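Local structure of thermotoga maritima TmcAL (5Y0T) at residues 1-6 with 94-99; 68-73 with 84-89; 123-128 with 145-150; 277-282 with 298-303. The protein belongs to the HIGH nucleotidyl transferase family of the HUP clan, with a Rossmann-like core, and holds adenosine-5'-rp-alpha-thio-triphosphate in a pocket. All coordinates share one frame; numbering follows the deposited sequence.

Interaction 1 closes the longest loop, pairing the first strand, 3-8, with strand 98-103 in the central sheet. Nested inside that loop, interaction 2 sets helix 79-92 against the end of strand 66-70; it lies about 15 Å from interaction 1, centre to centre, and reaches the same sheet. Interaction 3 follows in series, joining helices 123-134 and 139-153 at the periphery of the chain, with its centre about 33 Å from that of interaction 1. Interaction 4, later still, closes another short loop between helices 279-289 and 293-300, on the opposite side of the chain's centre from interaction 1. No two loops cross.

Interaction 1 (1-6 with 94-99); sequences MKVLGV and GVVTDV
Residues 3-5 and 96-99 converge into a parallel pairing in which Leu-4 bridges Asp-98 and Gly-5 bridges Val-99. Val-3 O takes two backbone donors, Thr-97 N at 2.9 Å on a lone pair and Asp-98 N at 3.2 Å, the latter tilted from the carbonyl plane. The next bond is shorter and straighter, from Gly-5 N to Asp-98 O (2.7 Å, 166° at the hydrogen). Before the regular ladder begins, a side chain stands in for the backbone: Val-3 N donates to Thr-97 OG1 at 3.0 Å. Thr-97 OG1 is held between the backbone N and carbonyl carbon of its own residue (chi1 60°), facing strand 3-8, and donates to Asp-98 OD1 at 2.8 Å. Asp-98 is held further by Arg-187 through a salt bridge and by His-189 through a hydrogen bond, both on the neighbouring strand 187-192. Val-3 CG1 meets Val-96 CG2 at 4.0 Å, the two side chains nearly perpendicular. Val-3 CB also sits against Val-95 O, which receives a hydrogen from a water at 2.6 Å. Thr-97 thus works as a relay: it accepts from the first strand and donates to a buried carboxylate, whose negative charge is probably stabilised by Arg-187 and which probably fixes the hydroxyl's direction where these two Rossmann-like strands start to pair.

Interaction 2 (68-73 with 84-89); sequences LELPVV and FGAVCV
Leu-70 lays its CD1 methyl over one face of the flat peptide group linking Gly-85 to Ala-86, 3.4 Å from Ala-86 N and 3.6 Å from Gly-85 C; the Phe-84 ring carries Cys-88 SG, from its own helix, over one face, offset toward its rim. Because Leu-70 CG lies anti to the backbone N (chi1 174°), the branch swings across to the helix and its CD1 also touches Ala-86 CB at 4.1 Å. Gly-85 has no side chain to hold the methyl off the helix backbone at this point. One turn further along, Val-89 spreads its two methyls between two partners. Val-89 CG1 meets Leu-68 CD1 at 3.6 Å, the two side chains lying alongside with their ends pointing opposite ways, while its CG2 meets Pro-71 CD tip to tip at 4.1 Å. Strand 68-70 and helix 84-89 run nearly antiparallel, at 153°, with their axes 9.1 Å apart, as in a beta-alpha-beta crossover, here the one leading from strand 66-70 to strand 98-103. Val-36 of strand 32-38 touches both Leu-70 and Val-89. No hydrogen bond joins the two segments; the side-chain contacts are apolar and all the touching residues buried, so the seam rests on methyl groups fitted to one another and to the helix backbone.

Interaction 3 (123-128 with 145-150); sequences DEYQKF and YALMRY
A helical hairpin brings helix 123-134 against helix 139-153, where the Phe-128 ring is covered on one face by the Arg-149 side chain. Arg-149 CB makes a CH-pi contact with that face, 3.8 Å from the ring centroid and 13° off its normal. Beyond CB the arginine chain bends at chi3, which brings its guanidinium to the CD1-CE1 side of the ring: Phe-128 CD1 lies over the centre of one guanidinium face, 3.3 Å from Arg-149 CZ. The two planes are 42° apart, so the groups meet aslant and not as a parallel stack. Salt bridges from Arg-149 NH1 to Glu-132 and from NH2 to Glu-131, both further along the phenylalanine's own helix, probably fix the guanidinium's rotation. At the root of the side chain, Phe-128 CB packs on Ala-146 CB at 3.7 Å, where the small side chain lets the backbones approach to 4.9 Å between the CA atoms of Phe-128 and Ala-146. Tyr-125 CE1 rests on the same Ala-146 CB and on Leu-147 CD2, each at 3.8 Å. Tyr-150 presents the edge of its ring to Glu-124 CB, and its CD1 lies 4.0 Å from Tyr-125 CB. Helix 108-120 packs against Tyr-125, Leu-147 and Tyr-150. With axes 8.6 Å apart and 135° between their directions, the segments show the close, alanine-mediated crossing of two helices in an antiparallel alpha-alpha hairpin.

Interaction 4 (277-282 with 298-303); sequences EGLEKR and ECVKAK
Arg-282 turns two nitrogens, NE and NH2, on the single oxygen Val-300 O, at 2.8 and 2.9 Å. Neither bond is straight, with angles at the hydrogens of 141° and 134°, as expected when one oxygen is shared by two N-H groups of the same guanidinium. NE approaches close to the carbonyl plane, tilted from it by 16°, whereas NH2 stands well above that plane and away from the lone pairs. Arg-282 NH2 also makes a weak hydrogen bond to Cys-299 O at 3.3 Å. The bend of the arginine chain at chi3 turns the guanidinium toward these carbonyls. They belong to the last turn of helix 293-300, whose carbonyl end should carry partial negative charge and probably favours the cation there. Lys-301, the first residue past the helix, turns its ammonium to the following loop: Lys-301 NZ donates to Ala-302 O at 2.7 Å and, outside the segments, to Phe-305 O. Ala-302 CB borders the guanidinium, 3.8 Å from Arg-282 NH2. Next to the polar cluster, Val-300 CG1 touches Leu-279 CD2 at 3.9 Å, one side chain set squarely across the other, and helix 307-318 covers both residues. A disulfide between Cys-299 and Cys-286 ties the same two helices covalently. The whole is a helical hairpin of two successive short helices, in which an arginine from the first turn of one helix donates to the carbonyls at the C-terminal end of the next, beside the disulfide that joins them.

Interaction 1 (1-6 with 94-99)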
loop_
_atom_site.group_PDB
_atom_site.type_symbol
_atom_site.label_atom_id
_atom_site.label_comp_id
_atom_site.label_asym_id
_atom_site.label_seq_id
_atom_site.Cartn_x
_atom_site.Cartn_y
_atom_site.Cartn_z
ATOM N N MET A 1 -1.852 -8.522 -48.417
ATOM C CA MET A 1 -0.985 -7.394 -48.097
ATOM C C MET A 1 -0.174 -7.632 -46.830
ATOM O O MET A 1 -0.508 -8.498 -46.027
ATOM C CB MET A 1 -1.808 -6.137 -47.917
ATOM C CG MET A 1 -2.719 -6.230 -46.740
ATOM S SD MET A 1 -2.921 -4.639 -45.925
ATOM C CE MET A 1 -4.136 -5.134 -44.770
ATOM N N LYS A 2 0.867 -6.830 -46.637
ATOM C CA LYS A 2 1.759 -7.014 -45.499
ATOM C C LYS A 2 1.567 -5.979 -44.388
ATOM O O LYS A 2 1.461 -4.774 -44.655
ATOM C CB LYS A 2 3.214 -6.989 -45.970
ATOM C CG LYS A 2 3.629 -8.197 -46.806
ATOM C CD LYS A 2 5.138 -8.194 -47.054
ATOM C CE LYS A 2 5.580 -9.388 -47.872
ATOM N NZ LYS A 2 7.068 -9.428 -48.014
ATOM N N VAL A 3 1.560 -6.461 -43.145
ATOM C CA VAL A 3 1.483 -5.599 -41.975
ATOM C C VAL A 3 2.587 -5.944 -40.994
ATOM O O VAL A 3 2.679 -7.072 -40.506
ATOM C CB VAL A 3 0.121 -5.705 -41.253
ATOM C CG1 VAL A 3 0.135 -4.852 -39.978
ATOM C CG2 VAL A 3 -1.012 -5.268 -42.192
ATOM N N LEU A 4 3.426 -4.958 -40.714
ATOM C CA LEU A 4 4.528 -5.114 -39.778
ATOM C C LEU A 4 4.068 -4.928 -38.338
ATOM O O LEU A 4 3.458 -3.904 -38.029
ATOM C CB LEU A 4 5.611 -4.086 -40.080
ATOM C CG LEU A 4 6.758 -3.979 -39.077
ATOM C CD1 LEU A 4 7.538 -5.312 -39.048
ATOM C CD2 LEU A 4 7.654 -2.799 -39.449
ATOM N N GLY A 5 4.301 -5.922 -37.482
ATOM C CA GLY A 5 4.163 -5.730 -36.040
ATOM C C GLY A 5 5.530 -5.548 -35.385
ATOM O O GLY A 5 6.508 -6.208 -35.779
ATOM N N VAL A 6 5.587 -4.736 -34.334
ATOM C CA VAL A 6 6.803 -4.589 -33.541
ATOM C C VAL A 6 6.419 -4.568 -32.058
ATOM O O VAL A 6 5.357 -4.048 -31.676
ATOM C CB VAL A 6 7.632 -3.326 -33.915
ATOM C CG1 VAL A 6 8.134 -3.406 -35.385
ATOM C CG2 VAL A 6 6.847 -2.022 -33.694
ATOM N N GLY A 94 -5.421 -9.915 -36.233
ATOM C CA GLY A 94 -5.913 -10.583 -37.424
ATOM C C GLY A 94 -5.258 -10.089 -38.703
ATOM O O GLY A 94 -5.632 -10.532 -39.797
ATOM N N VAL A 95 -4.418 -9.062 -38.593
ATOM C CA VAL A 95 -3.769 -8.486 -39.782
ATOM C C VAL A 95 -2.234 -8.521 -39.875
ATOM O O VAL A 95 -1.666 -8.303 -40.951
ATOM C CB VAL A 95 -4.197 -7.016 -39.944
ATOM C CG1 VAL A 95 -5.723 -6.919 -40.076
ATOM C CG2 VAL A 95 -3.704 -6.198 -38.752
ATOM N N VAL A 96 -1.560 -8.817 -38.773
ATOM C CA VAL A 96 -0.103 -8.710 -38.747
ATOM C C VAL A 96 0.501 -9.902 -39.467
ATOM O O VAL A 96 0.092 -11.024 -39.204
ATOM C CB VAL A 96 0.426 -8.618 -37.306
ATOM C CG1 VAL A 96 1.936 -8.904 -37.271
ATOM C CG2 VAL A 96 0.113 -7.230 -36.723
ATOM N N THR A 97 1.335 -9.650 -40.487
ATOM C CA THR A 97 1.977 -10.742 -41.225
ATOM C C THR A 97 3.462 -10.976 -40.943
ATOM O O THR A 97 3.979 -12.076 -41.184
ATOM C CB THR A 97 1.828 -10.519 -42.739
ATOM O OG1 THR A 97 2.449 -9.278 -43.092
ATOM C CG2 THR A 97 0.349 -10.475 -43.125
ATOM N N ASP A 98 4.120 -9.960 -40.387
ATOM C CA ASP A 98 5.563 -9.935 -40.202
ATOM C C ASP A 98 5.910 -9.233 -38.912
ATOM O O ASP A 98 5.377 -8.171 -38.617
ATOM C CB ASP A 98 6.287 -9.207 -41.345
ATOM C CG ASP A 98 6.177 -9.916 -42.677
ATOM O OD1 ASP A 98 5.187 -9.673 -43.402
ATOM O OD2 ASP A 98 7.101 -10.692 -43.013
ATOM N N VAL A 99 6.836 -9.811 -38.163
ATOM C CA VAL A 99 7.365 -9.157 -36.974
ATOM C C VAL A 99 8.884 -9.097 -37.066
ATOM O O VAL A 99 9.531 -10.084 -37.430
ATOM C CB VAL A 99 6.935 -9.892 -35.678
ATOM C CG1 VAL A 99 7.763 -9.411 -34.486
ATOM C CG2 VAL A 99 5.445 -9.676 -35.422
HETATM O O HOH W 1 -2.690 -8.502 -43.345
#

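Interaction 2 (68-73 with 84-89)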
loop_
_atom_site.group_PDB
_atom_site.type_symbol
_atom_site.label_atom_id
_atom_site.label_comp_id
_atom_site.label_asym_id
_atom_site.label_seq_id
_atom_site.Cartn_x
_atom_site.Cartn_y
_atom_site.Cartn_z
ATOM N N LEU A 68 -0.806 -0.235 -29.745
ATOM C CA LEU A 68 -1.595 -1.054 -28.823
ATOM C C LEU A 68 -0.890 -1.126 -27.485
ATOM O O LEU A 68 0.335 -1.085 -27.438
ATOM C CB LEU A 68 -1.772 -2.469 -29.371
ATOM C CG LEU A 68 -2.074 -2.558 -30.867
ATOM C CD1 LEU A 68 -2.113 -4.024 -31.350
ATOM C CD2 LEU A 68 -3.376 -1.860 -31.154
ATOM N N GLU A 69 -1.641 -1.220 -26.390
ATOM C CA GLU A 69 -0.994 -1.474 -25.106
ATOM C C GLU A 69 -0.785 -2.972 -24.876
ATOM O O GLU A 69 -1.708 -3.772 -25.044
ATOM C CB GLU A 69 -1.800 -0.896 -23.934
ATOM C CG GLU A 69 -1.064 -1.108 -22.616
ATOM C CD GLU A 69 -1.708 -0.410 -21.420
ATOM O OE1 GLU A 69 -2.768 0.243 -21.586
ATOM O OE2 GLU A 69 -1.152 -0.533 -20.307
ATOM N N LEU A 70 0.435 -3.346 -24.510
ATOM C CA LEU A 70 0.712 -4.688 -23.995
ATOM C C LEU A 70 0.218 -4.691 -22.551
ATOM O O LEU A 70 0.720 -3.920 -21.739
ATOM C CB LEU A 70 2.211 -5.000 -24.076
ATOM C CG LEU A 70 2.711 -6.322 -23.456
ATOM C CD1 LEU A 70 2.063 -7.501 -24.163
ATOM C CD2 LEU A 70 4.222 -6.420 -23.529
ATOM N N PRO A 71 -0.798 -5.515 -22.229
ATOM C CA PRO A 71 -1.345 -5.417 -20.864
ATOM C C PRO A 71 -0.294 -5.602 -19.781
ATOM O O PRO A 71 0.657 -6.371 -19.969
ATOM C CB PRO A 71 -2.389 -6.549 -20.826
ATOM C CG PRO A 71 -2.911 -6.554 -22.268
ATOM C CD PRO A 71 -1.615 -6.390 -23.087
ATOM N N VAL A 72 -0.470 -4.896 -18.669
ATOM C CA VAL A 72 0.489 -4.902 -17.555
ATOM C C VAL A 72 0.902 -6.306 -17.120
ATOM O O VAL A 72 2.060 -6.547 -16.789
ATOM C CB VAL A 72 -0.087 -4.160 -16.322
ATOM C CG1 VAL A 72 0.833 -4.319 -15.103
ATOM C CG2 VAL A 72 -0.326 -2.683 -16.655
ATOM N N VAL A 73 -0.046 -7.237 -17.110
ATOM C CA VAL A 73 0.258 -8.569 -16.623
ATOM C C VAL A 73 1.351 -9.248 -17.474
ATOM O O VAL A 73 2.066 -10.113 -16.973
ATOM C CB VAL A 73 -1.031 -9.449 -16.572
ATOM C CG1 VAL A 73 -1.622 -9.668 -17.996
ATOM C CG2 VAL A 73 -0.754 -10.758 -15.849
ATOM N N PHE A 84 4.967 -13.814 -24.738
ATOM C CA PHE A 84 3.732 -14.532 -25.008
ATOM C C PHE A 84 2.575 -13.559 -25.154
ATOM O O PHE A 84 1.764 -13.685 -26.066
ATOM C CB PHE A 84 3.427 -15.535 -23.905
ATOM C CG PHE A 84 2.106 -16.236 -24.082
ATOM C CD1 PHE A 84 1.955 -17.218 -25.054
ATOM C CD2 PHE A 84 1.022 -15.923 -23.263
ATOM C CE1 PHE A 84 0.738 -17.883 -25.219
ATOM C CE2 PHE A 84 -0.198 -16.580 -23.416
ATOM C CZ PHE A 84 -0.340 -17.562 -24.391
ATOM N N GLY A 85 2.500 -12.597 -24.237
ATOM C CA GLY A 85 1.482 -11.566 -24.313
ATOM C C GLY A 85 1.599 -10.747 -25.586
ATOM O O GLY A 85 0.615 -10.484 -26.256
ATOM N N ALA A 86 2.817 -10.346 -25.928
ATOM C CA ALA A 86 3.024 -9.491 -27.076
ATOM C C ALA A 86 2.641 -10.157 -28.394
ATOM O O ALA A 86 1.999 -9.545 -29.246
ATOM C CB ALA A 86 4.490 -9.037 -27.117
ATOM N N VAL A 87 3.052 -11.409 -28.576
ATOM C CA VAL A 87 2.708 -12.142 -29.797
ATOM C C VAL A 87 1.188 -12.422 -29.829
ATOM O O VAL A 87 0.554 -12.350 -30.883
ATOM C CB VAL A 87 3.536 -13.456 -29.903
ATOM C CG1 VAL A 87 3.055 -14.351 -31.042
ATOM C CG2 VAL A 87 5.021 -13.125 -30.091
ATOM N N CYS A 88 0.583 -12.706 -28.678
ATOM C CA CYS A 88 -0.872 -12.920 -28.677
ATOM C C CYS A 88 -1.632 -11.673 -29.156
ATOM O O CYS A 88 -2.587 -11.786 -29.927
ATOM C CB CYS A 88 -1.380 -13.315 -27.284
ATOM S SG CYS A 88 -1.076 -15.019 -26.810
ATOM N N VAL A 89 -1.206 -10.497 -28.706
ATOM C CA VAL A 89 -1.860 -9.256 -29.109
ATOM C C VAL A 89 -1.670 -9.025 -30.611
ATOM O O VAL A 89 -2.625 -8.730 -31.330
ATOM C CB VAL A 89 -1.309 -8.020 -28.361
ATOM C CG1 VAL A 89 -1.881 -6.740 -28.960
ATOM C CG2 VAL A 89 -1.633 -8.068 -26.840
#

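Interaction 3 (123-128 with 145-150)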
loop_
_atom_site.group_PDB
_atom_site.type_symbol
_atom_site.label_atom_id
_atom_site.label_comp_id
_atom_site.label_asym_id
_atom_site.label_seq_id
_atom_site.Cartn_x
_atom_site.Cartn_y
_atom_site.Cartn_z
ATOM N N ASP A 123 12.293 -35.540 -26.000
ATOM C CA ASP A 123 12.523 -36.112 -24.672
ATOM C C ASP A 123 13.981 -35.999 -24.236
ATOM O O ASP A 123 14.234 -35.737 -23.069
ATOM C CB ASP A 123 12.057 -37.577 -24.599
ATOM C CG ASP A 123 12.549 -38.415 -25.761
ATOM O OD1 ASP A 123 13.398 -37.926 -26.534
ATOM O OD2 ASP A 123 12.085 -39.568 -25.906
ATOM N N GLU A 124 14.926 -36.163 -25.162
ATOM C CA GLU A 124 16.346 -35.977 -24.836
ATOM C C GLU A 124 16.613 -34.566 -24.286
ATOM O O GLU A 124 17.395 -34.409 -23.350
ATOM C CB GLU A 124 17.240 -36.226 -26.059
ATOM C CG GLU A 124 16.919 -37.487 -26.866
ATOM C CD GLU A 124 16.192 -37.168 -28.182
ATOM O OE1 GLU A 124 15.070 -36.594 -28.142
ATOM O OE2 GLU A 124 16.754 -37.487 -29.258
ATOM N N TYR A 125 15.983 -33.548 -24.873
ATOM C CA TYR A 125 16.098 -32.190 -24.331
ATOM C C TYR A 125 15.499 -32.109 -22.930
ATOM O O TYR A 125 16.112 -31.548 -22.021
ATOM C CB TYR A 125 15.413 -31.146 -25.221
ATOM C CG TYR A 125 15.185 -29.834 -24.478
ATOM C CD1 TYR A 125 16.236 -28.942 -24.263
ATOM C CD2 TYR A 125 13.931 -29.507 -23.957
ATOM C CE1 TYR A 125 16.044 -27.758 -23.567
ATOM C CE2 TYR A 125 13.732 -28.320 -23.259
ATOM C CZ TYR A 125 14.794 -27.453 -23.073
ATOM O OH TYR A 125 14.608 -26.274 -22.398
ATOM N N GLN A 126 14.293 -32.650 -22.767
ATOM C CA GLN A 126 13.632 -32.640 -21.465
ATOM C C GLN A 126 14.464 -33.359 -20.408
ATOM O O GLN A 126 14.555 -32.894 -19.275
ATOM C CB GLN A 126 12.250 -33.280 -21.546
ATOM C CG GLN A 126 11.247 -32.522 -22.400
ATOM C CD GLN A 126 9.822 -32.956 -22.108
ATOM O OE1 GLN A 126 9.193 -33.643 -22.912
ATOM N NE2 GLN A 126 9.314 -32.570 -20.944
ATOM N N LYS A 127 15.057 -34.489 -20.780
ATOM C CA LYS A 127 15.927 -35.237 -19.860
ATOM C C LYS A 127 17.094 -34.368 -19.397
ATOM O O LYS A 127 17.378 -34.292 -18.206
ATOM C CB LYS A 127 16.472 -36.512 -20.506
ATOM C CG LYS A 127 15.430 -37.516 -20.950
ATOM C CD LYS A 127 14.485 -37.916 -19.830
ATOM C CE LYS A 127 13.354 -38.789 -20.369
ATOM N NZ LYS A 127 13.862 -39.920 -21.205
ATOM N N PHE A 128 17.775 -33.725 -20.345
ATOM C CA PHE A 128 18.879 -32.820 -20.018
ATOM C C PHE A 128 18.398 -31.683 -19.127
ATOM O O PHE A 128 19.038 -31.346 -18.138
ATOM C CB PHE A 128 19.521 -32.242 -21.286
ATOM C CG PHE A 128 20.322 -33.240 -22.081
ATOM C CD1 PHE A 128 21.044 -34.238 -21.449
ATOM C CD2 PHE A 128 20.363 -33.161 -23.469
ATOM C CE1 PHE A 128 21.794 -35.151 -22.182
ATOM C CE2 PHE A 128 21.099 -34.068 -24.211
ATOM C CZ PHE A 128 21.819 -35.067 -23.563
ATOM N N TYR A 145 22.215 -24.923 -20.719
ATOM C CA TYR A 145 23.073 -26.099 -20.642
ATOM C C TYR A 145 22.409 -27.291 -21.327
ATOM O O TYR A 145 23.074 -28.083 -21.997
ATOM C CB TYR A 145 23.394 -26.436 -19.182
ATOM C CG TYR A 145 24.086 -25.317 -18.441
ATOM C CD1 TYR A 145 24.986 -24.480 -19.090
ATOM C CD2 TYR A 145 23.835 -25.091 -17.098
ATOM C CE1 TYR A 145 25.619 -23.450 -18.420
ATOM C CE2 TYR A 145 24.461 -24.066 -16.422
ATOM C CZ TYR A 145 25.352 -23.251 -17.084
ATOM O OH TYR A 145 25.974 -22.230 -16.407
ATOM N N ALA A 146 21.093 -27.402 -21.166
ATOM C CA ALA A 146 20.355 -28.510 -21.763
ATOM C C ALA A 146 20.376 -28.413 -23.288
ATOM O O ALA A 146 20.536 -29.424 -23.987
ATOM C CB ALA A 146 18.935 -28.540 -21.248
ATOM N N LEU A 147 20.226 -27.194 -23.798
ATOM C CA LEU A 147 20.279 -26.962 -25.240
ATOM C C LEU A 147 21.663 -27.277 -25.779
ATOM O O LEU A 147 21.803 -27.909 -26.832
ATOM C CB LEU A 147 19.885 -25.520 -25.569
ATOM C CG LEU A 147 18.397 -25.200 -25.427
ATOM C CD1 LEU A 147 18.157 -23.703 -25.517
ATOM C CD2 LEU A 147 17.589 -25.922 -26.492
ATOM N N MET A 148 22.691 -26.857 -25.041
ATOM C CA MET A 148 24.064 -27.150 -25.427
ATOM C C MET A 148 24.297 -28.647 -25.523
ATOM O O MET A 148 24.913 -29.130 -26.473
ATOM C CB MET A 148 25.055 -26.546 -24.430
ATOM C CG MET A 148 25.129 -25.037 -24.476
ATOM S SD MET A 148 26.214 -24.351 -23.210
ATOM C CE MET A 148 26.025 -22.611 -23.556
ATOM N N ARG A 149 23.808 -29.378 -24.528
ATOM C CA ARG A 149 24.019 -30.815 -24.483
ATOM C C ARG A 149 23.235 -31.465 -25.615
ATOM O O ARG A 149 23.700 -32.428 -26.238
ATOM C CB ARG A 149 23.619 -31.379 -23.117
ATOM C CG ARG A 149 24.609 -31.023 -22.010
ATOM C CD ARG A 149 24.123 -31.434 -20.626
ATOM N NE ARG A 149 24.101 -32.883 -20.432
ATOM C CZ ARG A 149 23.537 -33.484 -19.387
ATOM N NH1 ARG A 149 22.940 -32.761 -18.450
ATOM N NH2 ARG A 149 23.561 -34.806 -19.282
ATOM N N TYR A 150 22.067 -30.905 -25.902
ATOM C CA TYR A 150 21.251 -31.343 -27.029
ATOM C C TYR A 150 21.980 -31.095 -28.348
ATOM O O TYR A 150 22.072 -31.988 -29.191
ATOM C CB TYR A 150 19.895 -30.628 -27.026
ATOM C CG TYR A 150 18.905 -31.187 -28.021
ATOM C CD1 TYR A 150 18.251 -32.389 -27.775
ATOM C CD2 TYR A 150 18.626 -30.519 -29.205
ATOM C CE1 TYR A 150 17.346 -32.913 -28.680
ATOM C CE2 TYR A 150 17.718 -31.038 -30.123
ATOM C CZ TYR A 150 17.084 -32.234 -29.851
ATOM O OH TYR A 150 16.190 -32.761 -30.751
#

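Interaction 4 (277-282 with 298-303)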
loop_
_atom_site.group_PDB
_atom_site.type_symbol
_atom_site.label_atom_id
_atom_site.label_comp_id
_atom_site.label_asym_id
_atom_site.label_seq_id
_atom_site.Cartn_x
_atom_site.Cartn_y
_atom_site.Cartn_z
ATOM N N GLU A 277 11.970 -19.921 -4.100
ATOM C CA GLU A 277 13.374 -19.913 -3.692
ATOM C C GLU A 277 13.659 -19.040 -2.477
ATOM O O GLU A 277 14.704 -18.390 -2.416
ATOM C CB GLU A 277 14.262 -19.450 -4.846
ATOM C CG GLU A 277 14.211 -20.325 -6.080
ATOM C CD GLU A 277 15.180 -19.851 -7.146
ATOM O OE1 GLU A 277 16.409 -19.919 -6.911
ATOM O OE2 GLU A 277 14.713 -19.402 -8.212
ATOM N N GLY A 278 12.737 -19.029 -1.520
ATOM C CA GLY A 278 12.910 -18.262 -0.299
ATOM C C GLY A 278 12.738 -16.753 -0.432
ATOM O O GLY A 278 13.082 -16.014 0.488
ATOM N N LEU A 279 12.192 -16.286 -1.556
ATOM C CA LEU A 279 12.055 -14.850 -1.789
ATOM C C LEU A 279 11.010 -14.196 -0.891
ATOM O O LEU A 279 11.081 -12.990 -0.638
ATOM C CB LEU A 279 11.716 -14.573 -3.258
ATOM C CG LEU A 279 12.953 -14.560 -4.159
ATOM C CD1 LEU A 279 12.592 -14.792 -5.620
ATOM C CD2 LEU A 279 13.697 -13.240 -4.001
ATOM N N GLU A 280 10.036 -14.972 -0.423
ATOM C CA GLU A 280 9.006 -14.412 0.446
ATOM C C GLU A 280 9.662 -13.907 1.718
ATOM O O GLU A 280 9.424 -12.765 2.138
ATOM C CB GLU A 280 7.915 -15.436 0.774
ATOM C CG GLU A 280 7.145 -15.952 -0.435
ATOM C CD GLU A 280 7.759 -17.218 -1.024
ATOM O OE1 GLU A 280 8.948 -17.485 -0.755
ATOM O OE2 GLU A 280 7.054 -17.948 -1.747
ATOM N N LYS A 281 10.511 -14.747 2.305
ATOM C CA LYS A 281 11.206 -14.392 3.545
ATOM C C LYS A 281 12.158 -13.227 3.322
ATOM O O LYS A 281 12.273 -12.347 4.167
ATOM C CB LYS A 281 11.970 -15.596 4.123
ATOM C CG LYS A 281 12.648 -15.316 5.463
ATOM C CD LYS A 281 13.255 -16.586 6.068
ATOM C CE LYS A 281 13.806 -16.338 7.471
ATOM N NZ LYS A 281 14.422 -17.581 8.053
ATOM N N ARG A 282 12.826 -13.204 2.172
ATOM C CA ARG A 282 13.752 -12.117 1.874
ATOM C C ARG A 282 13.009 -10.781 1.735
ATOM O O ARG A 282 13.467 -9.756 2.250
ATOM C CB ARG A 282 14.564 -12.434 0.604
ATOM C CG ARG A 282 15.476 -13.668 0.773
ATOM C CD ARG A 282 16.317 -13.935 -0.465
ATOM N NE ARG A 282 17.401 -12.970 -0.590
ATOM C CZ ARG A 282 18.613 -13.142 -0.076
ATOM N NH1 ARG A 282 18.901 -14.256 0.592
ATOM N NH2 ARG A 282 19.538 -12.205 -0.237
ATOM N N GLU A 298 19.216 -4.132 -2.638
ATOM C CA GLU A 298 20.518 -4.728 -2.349
ATOM C C GLU A 298 20.414 -5.835 -1.298
ATOM O O GLU A 298 21.103 -6.845 -1.385
ATOM C CB GLU A 298 21.505 -3.654 -1.885
ATOM C CG GLU A 298 21.884 -2.651 -2.965
ATOM C CD GLU A 298 22.789 -3.253 -4.040
ATOM O OE1 GLU A 298 23.417 -4.315 -3.797
ATOM O OE2 GLU A 298 22.872 -2.657 -5.133
ATOM N N CYS A 299 19.549 -5.647 -0.308
ATOM C CA CYS A 299 19.356 -6.661 0.723
ATOM C C CYS A 299 18.754 -7.949 0.153
ATOM O O CYS A 299 19.182 -9.044 0.508
ATOM C CB CYS A 299 18.467 -6.120 1.853
ATOM S SG CYS A 299 18.058 -7.333 3.149
ATOM N N VAL A 300 17.751 -7.825 -0.713
ATOM C CA VAL A 300 17.093 -9.000 -1.285
ATOM C C VAL A 300 18.020 -9.683 -2.298
ATOM O O VAL A 300 18.065 -10.914 -2.389
ATOM C CB VAL A 300 15.757 -8.634 -1.973
ATOM C CG1 VAL A 300 15.142 -9.865 -2.639
ATOM C CG2 VAL A 300 14.765 -8.009 -0.960
ATOM N N LYS A 301 18.755 -8.863 -3.048
ATOM C CA LYS A 301 19.674 -9.334 -4.088
ATOM C C LYS A 301 20.732 -10.307 -3.576
ATOM O O LYS A 301 21.350 -10.101 -2.540
ATOM C CB LYS A 301 20.379 -8.141 -4.756
ATOM C CG LYS A 301 21.509 -8.519 -5.723
ATOM C CD LYS A 301 21.039 -8.460 -7.180
ATOM C CE LYS A 301 22.132 -8.900 -8.149
ATOM N NZ LYS A 301 22.559 -10.317 -7.911
ATOM N N ALA A 302 20.939 -11.371 -4.333
ATOM C CA ALA A 302 22.046 -12.273 -4.077
ATOM C C ALA A 302 22.479 -12.834 -5.409
ATOM O O ALA A 302 21.945 -12.444 -6.453
ATOM C CB ALA A 302 21.649 -13.383 -3.121
ATOM N N LYS A 303 23.434 -13.753 -5.360
ATOM C CA LYS A 303 23.972 -14.383 -6.553
ATOM C C LYS A 303 22.867 -14.870 -7.490
ATOM O O LYS A 303 22.892 -14.592 -8.688
ATOM C CB LYS A 303 24.887 -15.548 -6.153
ATOM C CG LYS A 303 25.585 -16.238 -7.315
ATOM C CD LYS A 303 26.439 -17.411 -6.829
ATOM C CE LYS A 303 27.102 -18.128 -7.996
ATOM N NZ LYS A 303 26.091 -18.535 -9.017
#